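Local coordinates for protein coproheme decarboxylase (PDB 1VDH) that decarboxylates Fe-coproporphyrin III to heme b with hydrogen peroxide, by way of a three-propionate intermediate, in the last step of coproporphyrin-dependent heme synthesis, at residues L24-A27 with R28-A32; P33-A36 with R37-W41. All coordinates share one frame; numbering follows the deposited sequence.

Contacts 1 and 2 come in series along the chain, the first closing at A32 and the second opening at P33, with their centres about 11 Å apart. Contact 1 leads from the end of strand 10-24 through the short helix 26-31; contact 2 is the first turns of the long helix 34-56. They meet where R37 passes W29, A32 and F30, its CD 3.3 Å from W29 O, and where A40 packs on the W29 ring. Both lie at the periphery of the subunit, away from the residues predicted to bind coproheme, and lead from the antiparallel sheet into a helix of this chlorite dismutase-family fold. Contact 1 also touches a second subunit of the homopentamer.

Contact 1: residues L24-A27 with R28-A32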
ATOM      1  N   LEU A  24      20.129   7.672   0.684  1.00  7.86           N
ATOM      2  CA  LEU A  24      21.553   7.414   0.536  1.00  7.52           C
ATOM      3  C   LEU A  24      21.915   6.006   0.995  1.00  8.72           C
ATOM      4  O   LEU A  24      21.463   5.543   2.044  1.00  9.80           O
ATOM      5  CB  LEU A  24      22.360   8.445   1.332  1.00  8.10           C
ATOM      6  CG  LEU A  24      23.880   8.240   1.391  1.00  7.67           C
ATOM      7  CD1 LEU A  24      24.497   8.476   0.018  1.00  7.42           C
ATOM      8  CD2 LEU A  24      24.486   9.183   2.422  1.00  7.03           C
ATOM      9  N   ASP A  25      22.676   5.296   0.172  1.00 10.36           N
ATOM     10  CA  ASP A  25      23.125   3.967   0.550  1.00 10.80           C
ATOM     11  C   ASP A  25      24.381   4.238   1.383  1.00 10.53           C
ATOM     12  O   ASP A  25      25.495   4.280   0.852  1.00  9.04           O
ATOM     13  CB  ASP A  25      23.462   3.130  -0.691  1.00 15.04           C
ATOM     14  CG  ASP A  25      23.790   1.674  -0.353  1.00 18.13           C
ATOM     15  OD1 ASP A  25      24.153   1.375   0.805  1.00 19.44           O
ATOM     16  OD2 ASP A  25      23.688   0.824  -1.259  1.00 22.84           O
ATOM     17  N   PHE A  26      24.178   4.473   2.679  1.00  9.60           N
ATOM     18  CA  PHE A  26      25.268   4.768   3.612  1.00 10.63           C
ATOM     19  C   PHE A  26      26.404   3.753   3.578  1.00 10.88           C
ATOM     20  O   PHE A  26      27.567   4.130   3.446  1.00 11.52           O
ATOM     21  CB  PHE A  26      24.739   4.886   5.048  1.00 10.70           C
ATOM     22  CG  PHE A  26      24.083   6.203   5.351  1.00 11.39           C
ATOM     23  CD1 PHE A  26      22.774   6.455   4.952  1.00 11.91           C
ATOM     24  CD2 PHE A  26      24.776   7.193   6.041  1.00 11.07           C
ATOM     25  CE1 PHE A  26      22.163   7.678   5.234  1.00 12.36           C
ATOM     26  CE2 PHE A  26      24.178   8.420   6.327  1.00 12.88           C
ATOM     27  CZ  PHE A  26      22.868   8.665   5.923  1.00 12.56           C
ATOM     28  N   ALA A  27      26.060   2.473   3.702  1.00 11.90           N
ATOM     29  CA  ALA A  27      27.041   1.396   3.696  1.00 13.59           C
ATOM     30  C   ALA A  27      27.952   1.434   2.473  1.00 15.47           C
ATOM     31  O   ALA A  27      29.175   1.356   2.605  1.00 15.19           O
ATOM     32  CB  ALA A  27      26.340   0.046   3.787  1.00 15.09           C
ATOM     33  N   ARG A  28      27.359   1.559   1.287  1.00 14.57           N
ATOM     34  CA  ARG A  28      28.134   1.602   0.050  1.00 17.06           C
ATOM     35  C   ARG A  28      28.955   2.873  -0.107  1.00 16.06           C
ATOM     36  O   ARG A  28      30.107   2.819  -0.527  1.00 15.67           O
ATOM     37  CB  ARG A  28      27.231   1.428  -1.170  1.00 19.90           C
ATOM     38  CG  ARG A  28      26.952  -0.018  -1.546  1.00 25.91           C
ATOM     39  CD  ARG A  28      27.426  -0.304  -2.967  1.00 32.24           C
ATOM     40  NE  ARG A  28      26.774   0.558  -3.955  1.00 35.74           N
ATOM     41  CZ  ARG A  28      27.353   1.004  -5.067  1.00 37.94           C
ATOM     42  NH1 ARG A  28      26.673   1.778  -5.901  1.00 39.83           N
ATOM     43  NH2 ARG A  28      28.612   0.688  -5.347  1.00 38.66           N
ATOM     44  N   TRP A  29      28.361   4.014   0.229  1.00 13.79           N
ATOM     45  CA  TRP A  29      29.057   5.288   0.107  1.00 14.25           C
ATOM     46  C   TRP A  29      30.261   5.409   1.038  1.00 15.96           C
ATOM     47  O   TRP A  29      31.365   5.722   0.592  1.00 17.15           O
ATOM     48  CB  TRP A  29      28.100   6.454   0.358  1.00 11.31           C
ATOM     49  CG  TRP A  29      28.800   7.781   0.385  1.00 10.33           C
ATOM     50  CD1 TRP A  29      29.057   8.552   1.484  1.00 10.55           C
ATOM     51  CD2 TRP A  29      29.344   8.486  -0.737  1.00  9.70           C
ATOM     52  NE1 TRP A  29      29.730   9.694   1.115  1.00 10.70           N
ATOM     53  CE2 TRP A  29      29.916   9.680  -0.243  1.00  9.59           C
ATOM     54  CE3 TRP A  29      29.401   8.225  -2.114  1.00  9.38           C
ATOM     55  CZ2 TRP A  29      30.537  10.616  -1.078  1.00  9.60           C
ATOM     56  CZ3 TRP A  29      30.019   9.159  -2.946  1.00 10.84           C
ATOM     57  CH2 TRP A  29      30.577  10.337  -2.422  1.00  9.89           C
ATOM     58  N   PHE A  30      30.041   5.169   2.327  1.00 17.53           N
ATOM     59  CA  PHE A  30      31.109   5.283   3.315  1.00 19.62           C
ATOM     60  C   PHE A  30      32.159   4.171   3.271  1.00 20.86           C
ATOM     61  O   PHE A  30      33.204   4.279   3.914  1.00 21.21           O
ATOM     62  CB  PHE A  30      30.517   5.449   4.721  1.00 19.18           C
ATOM     63  CG  PHE A  30      29.827   6.776   4.927  1.00 18.67           C
ATOM     64  CD1 PHE A  30      28.453   6.901   4.738  1.00 17.43           C
ATOM     65  CD2 PHE A  30      30.559   7.911   5.272  1.00 19.27           C
ATOM     66  CE1 PHE A  30      27.819   8.137   4.884  1.00 18.69           C
ATOM     67  CE2 PHE A  30      29.935   9.151   5.420  1.00 18.83           C
ATOM     68  CZ  PHE A  30      28.562   9.264   5.224  1.00 18.95           C
ATOM     69  N   SER A  31      31.894   3.122   2.492  1.00 20.41           N
ATOM     70  CA  SER A  31      32.832   2.010   2.346  1.00 21.42           C
ATOM     71  C   SER A  31      33.557   2.077   1.004  1.00 20.23           C
ATOM     72  O   SER A  31      34.479   1.303   0.748  1.00 19.59           O
ATOM     73  CB  SER A  31      32.107   0.667   2.453  1.00 23.46           C
ATOM     74  OG  SER A  31      31.491   0.524   3.719  1.00 31.02           O
ATOM     75  N   ALA A  32      33.126   2.996   0.146  1.00 18.26           N
ATOM     76  CA  ALA A  32      33.720   3.165  -1.176  1.00 17.56           C
ATOM     77  C   ALA A  32      35.112   3.781  -1.083  1.00 18.90           C
ATOM     78  O   ALA A  32      35.415   4.498  -0.127  1.00 17.02           O
ATOM     79  CB  ALA A  32      32.827   4.037  -2.035  1.00 15.62           C
TER
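D25 and R28 meet at the start of helix 26-31, where the polar contacts begin. D25 OD1 accepts from R28 N at 3.2 Å, the donor standing well above the carboxylate plane; aspartate suits this N-cap because its short side chain reaches forward to the R28 amide in the first turn. With CG anti to the backbone N (chi1 -174°), the carboxylate is brought over R28 CB and CG, while R28 NE stays 4.1 Å from D25 OD2, beyond a salt bridge. The guanidinium instead uses NH1 to reach R100 O of the same chain. Backbone bonds W29 N to D25 O and F30 N to F26 O, both 2.9 Å, continue the turn. A27 O takes the S31 hydroxyl at 2.7 Å, in the carbonyl plane, and S31 N more weakly.

Here strand 10-24 passes into a short helix through an inverse gamma turn centred on D25.

F26 and F30 carry most of the apolar contact, with L24. The phenyl rings meet rim to rim, planes only 16° apart, F26 CD2 3.4 Å from F30 CE1. L24 CD2 stands 3.8 Å above the F26 ring, over its centre, and reaches F30 CE1; CD1 approaches W29 CB at 4.1 Å. W29 CD1 lies 3.6 Å above the F30 ring centre. The indole NE1 bonds to L247 O, whereas F26 and F30 also pack on S94 and R95, respectively, of a second subunit.

Contact 2: residues P33-A36 with R37-W41; sequences PLEA and REDAW
E35 O, on the first turn of helix 34-56, accepts from D39 N at 2.9 Å, the donor tilted 23° from the carbonyl plane. The neighbouring bonds repeat the pattern: E38 N to L34 O and A40 N to A36 O, each at 3.0 Å. The series starts at P33, whose O receives R37 N at 3.1 Å. Proline is at home just before the helix, where its missing N-H costs no helical bond.

Among the side chains, L34 and E38 run side by side in the same direction. Chi1 of E38 (-64°), with CG anti to the carbonyl carbon, puts CG 3.1 Å from L34 O; the bend at chi2 then turns the carboxylate, bringing OE2 within 3.8 Å of L34 CD1. E35 and D39 are arranged differently. E35 is extended, and its CG passes D39 OD2 at 3.6 Å while the two side chains slant across each other. A40, small and buried, leaves room for the W29 ring of helix 26-31.

R37 is buried although it is charged. Its CG lies over P33 O, a bend at chi3 (60°) turns the chain toward W29 and F30, and NH1 ends on L247 O, so a long flexible side chain joins the helix to the C-terminal residues.

D39 OD2 stands 3.2 Å from E35 O, both acceptors, and 4.7 Å from E35 OE1; the positive end of the helix dipole would probably ease this crowding of negative groups.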
ATOM      1  N   PRO A  33      35.983   3.491  -2.068  1.00 20.09           N
ATOM      2  CA  PRO A  33      37.345   4.037  -2.075  1.00 22.74           C
ATOM      3  C   PRO A  33      37.305   5.564  -1.998  1.00 23.96           C
ATOM      4  O   PRO A  33      36.419   6.201  -2.578  1.00 23.21           O
ATOM      5  CB  PRO A  33      37.892   3.555  -3.418  1.00 22.89           C
ATOM      6  CG  PRO A  33      37.206   2.227  -3.592  1.00 23.55           C
ATOM      7  CD  PRO A  33      35.785   2.560  -3.195  1.00 20.45           C
ATOM      8  N   LEU A  34      38.250   6.143  -1.262  1.00 25.45           N
ATOM      9  CA  LEU A  34      38.312   7.592  -1.089  1.00 27.49           C
ATOM     10  C   LEU A  34      38.353   8.350  -2.415  1.00 27.94           C
ATOM     11  O   LEU A  34      37.709   9.390  -2.557  1.00 27.97           O
ATOM     12  CB  LEU A  34      39.509   7.975  -0.214  1.00 30.16           C
ATOM     13  CG  LEU A  34      39.578   9.428   0.268  1.00 32.26           C
ATOM     14  CD1 LEU A  34      38.294   9.809   1.004  1.00 33.28           C
ATOM     15  CD2 LEU A  34      40.790   9.609   1.174  1.00 34.27           C
ATOM     16  N   GLU A  35      39.077   7.814  -3.394  1.00 27.53           N
ATOM     17  CA  GLU A  35      39.169   8.463  -4.697  1.00 27.97           C
ATOM     18  C   GLU A  35      37.814   8.467  -5.401  1.00 25.39           C
ATOM     19  O   GLU A  35      37.443   9.459  -6.027  1.00 24.58           O
ATOM     20  CB  GLU A  35      40.221   7.788  -5.579  1.00 30.94           C
ATOM     21  CG  GLU A  35      40.422   8.489  -6.922  1.00 35.70           C
ATOM     22  CD  GLU A  35      41.554   7.899  -7.749  1.00 39.45           C
ATOM     23  OE1 GLU A  35      42.383   8.683  -8.260  1.00 39.33           O
ATOM     24  OE2 GLU A  35      41.611   6.657  -7.897  1.00 41.05           O
ATOM     25  N   ALA A  36      37.081   7.360  -5.289  1.00 23.29           N
ATOM     26  CA  ALA A  36      35.761   7.240  -5.908  1.00 21.13           C
ATOM     27  C   ALA A  36      34.814   8.285  -5.319  1.00 19.32           C
ATOM     28  O   ALA A  36      34.080   8.953  -6.046  1.00 18.33           O
ATOM     29  CB  ALA A  36      35.200   5.838  -5.695  1.00 21.23           C
ATOM     30  N   ARG A  37      34.854   8.431  -3.998  1.00 18.18           N
ATOM     31  CA  ARG A  37      34.012   9.397  -3.306  1.00 18.20           C
ATOM     32  C   ARG A  37      34.361  10.820  -3.735  1.00 18.67           C
ATOM     33  O   ARG A  37      33.470  11.609  -4.064  1.00 15.19           O
ATOM     34  CB  ARG A  37      34.153   9.233  -1.790  1.00 19.35           C
ATOM     35  CG  ARG A  37      33.674   7.875  -1.277  1.00 20.35           C
ATOM     36  CD  ARG A  37      34.024   7.662   0.189  1.00 22.66           C
ATOM     37  NE  ARG A  37      33.422   8.682   1.042  1.00 26.26           N
ATOM     38  CZ  ARG A  37      33.712   8.858   2.329  1.00 28.39           C
ATOM     39  NH1 ARG A  37      33.112   9.820   3.013  1.00 25.95           N
ATOM     40  NH2 ARG A  37      34.595   8.069   2.935  1.00 28.29           N
ATOM     41  N   GLU A  38      35.658  11.133  -3.772  1.00 18.58           N
ATOM     42  CA  GLU A  38      36.118  12.460  -4.174  1.00 19.51           C
ATOM     43  C   GLU A  38      35.712  12.774  -5.611  1.00 18.36           C
ATOM     44  O   GLU A  38      35.267  13.883  -5.906  1.00 18.16           O
ATOM     45  CB  GLU A  38      37.642  12.579  -4.030  1.00 23.34           C
ATOM     46  CG  GLU A  38      38.163  12.458  -2.599  1.00 28.08           C
ATOM     47  CD  GLU A  38      37.644  13.544  -1.666  1.00 31.68           C
ATOM     48  OE1 GLU A  38      37.352  14.667  -2.134  1.00 33.27           O
ATOM     49  OE2 GLU A  38      37.543  13.275  -0.448  1.00 33.40           O
ATOM     50  N   ASP A  39      35.862  11.791  -6.497  1.00 17.19           N
ATOM     51  CA  ASP A  39      35.494  11.956  -7.902  1.00 18.15           C
ATOM     52  C   ASP A  39      33.994  12.228  -8.044  1.00 16.91           C
ATOM     53  O   ASP A  39      33.579  13.093  -8.819  1.00 15.60           O
ATOM     54  CB  ASP A  39      35.879  10.711  -8.714  1.00 19.96           C
ATOM     55  CG  ASP A  39      37.391  10.550  -8.878  1.00 23.10           C
ATOM     56  OD1 ASP A  39      38.137  11.527  -8.654  1.00 23.96           O
ATOM     57  OD2 ASP A  39      37.834   9.438  -9.236  1.00 24.97           O
ATOM     58  N   ALA A  40      33.187  11.486  -7.288  1.00 14.28           N
ATOM     59  CA  ALA A  40      31.738  11.662  -7.326  1.00 12.86           C
ATOM     60  C   ALA A  40      31.388  13.048  -6.800  1.00 12.54           C
ATOM     61  O   ALA A  40      30.525  13.731  -7.349  1.00 12.89           O
ATOM     62  CB  ALA A  40      31.055  10.589  -6.492  1.00 11.58           C
ATOM     63  N   TRP A  41      32.086  13.462  -5.747  1.00 13.06           N
ATOM     64  CA  TRP A  41      31.882  14.767  -5.131  1.00 13.44           C
ATOM     65  C   TRP A  41      32.185  15.904  -6.104  1.00 14.89           C
ATOM     66  O   TRP A  41      31.395  16.841  -6.239  1.00 14.11           O
ATOM     67  CB  TRP A  41      32.761  14.896  -3.883  1.00 13.48           C
ATOM     68  CG  TRP A  41      32.730  16.252  -3.244  1.00 15.23           C
ATOM     69  CD1 TRP A  41      33.804  17.045  -2.956  1.00 16.04           C
ATOM     70  CD2 TRP A  41      31.570  16.972  -2.812  1.00 15.77           C
ATOM     71  NE1 TRP A  41      33.384  18.216  -2.370  1.00 17.56           N
ATOM     72  CE2 TRP A  41      32.017  18.197  -2.269  1.00 15.32           C
ATOM     73  CE3 TRP A  41      30.194  16.704  -2.831  1.00 15.39           C
ATOM     74  CZ2 TRP A  41      31.139  19.154  -1.750  1.00 16.73           C
ATOM     75  CZ3 TRP A  41      29.320  17.657  -2.315  1.00 16.74           C
ATOM     76  CH2 TRP A  41      29.799  18.867  -1.781  1.00 17.44           C
TER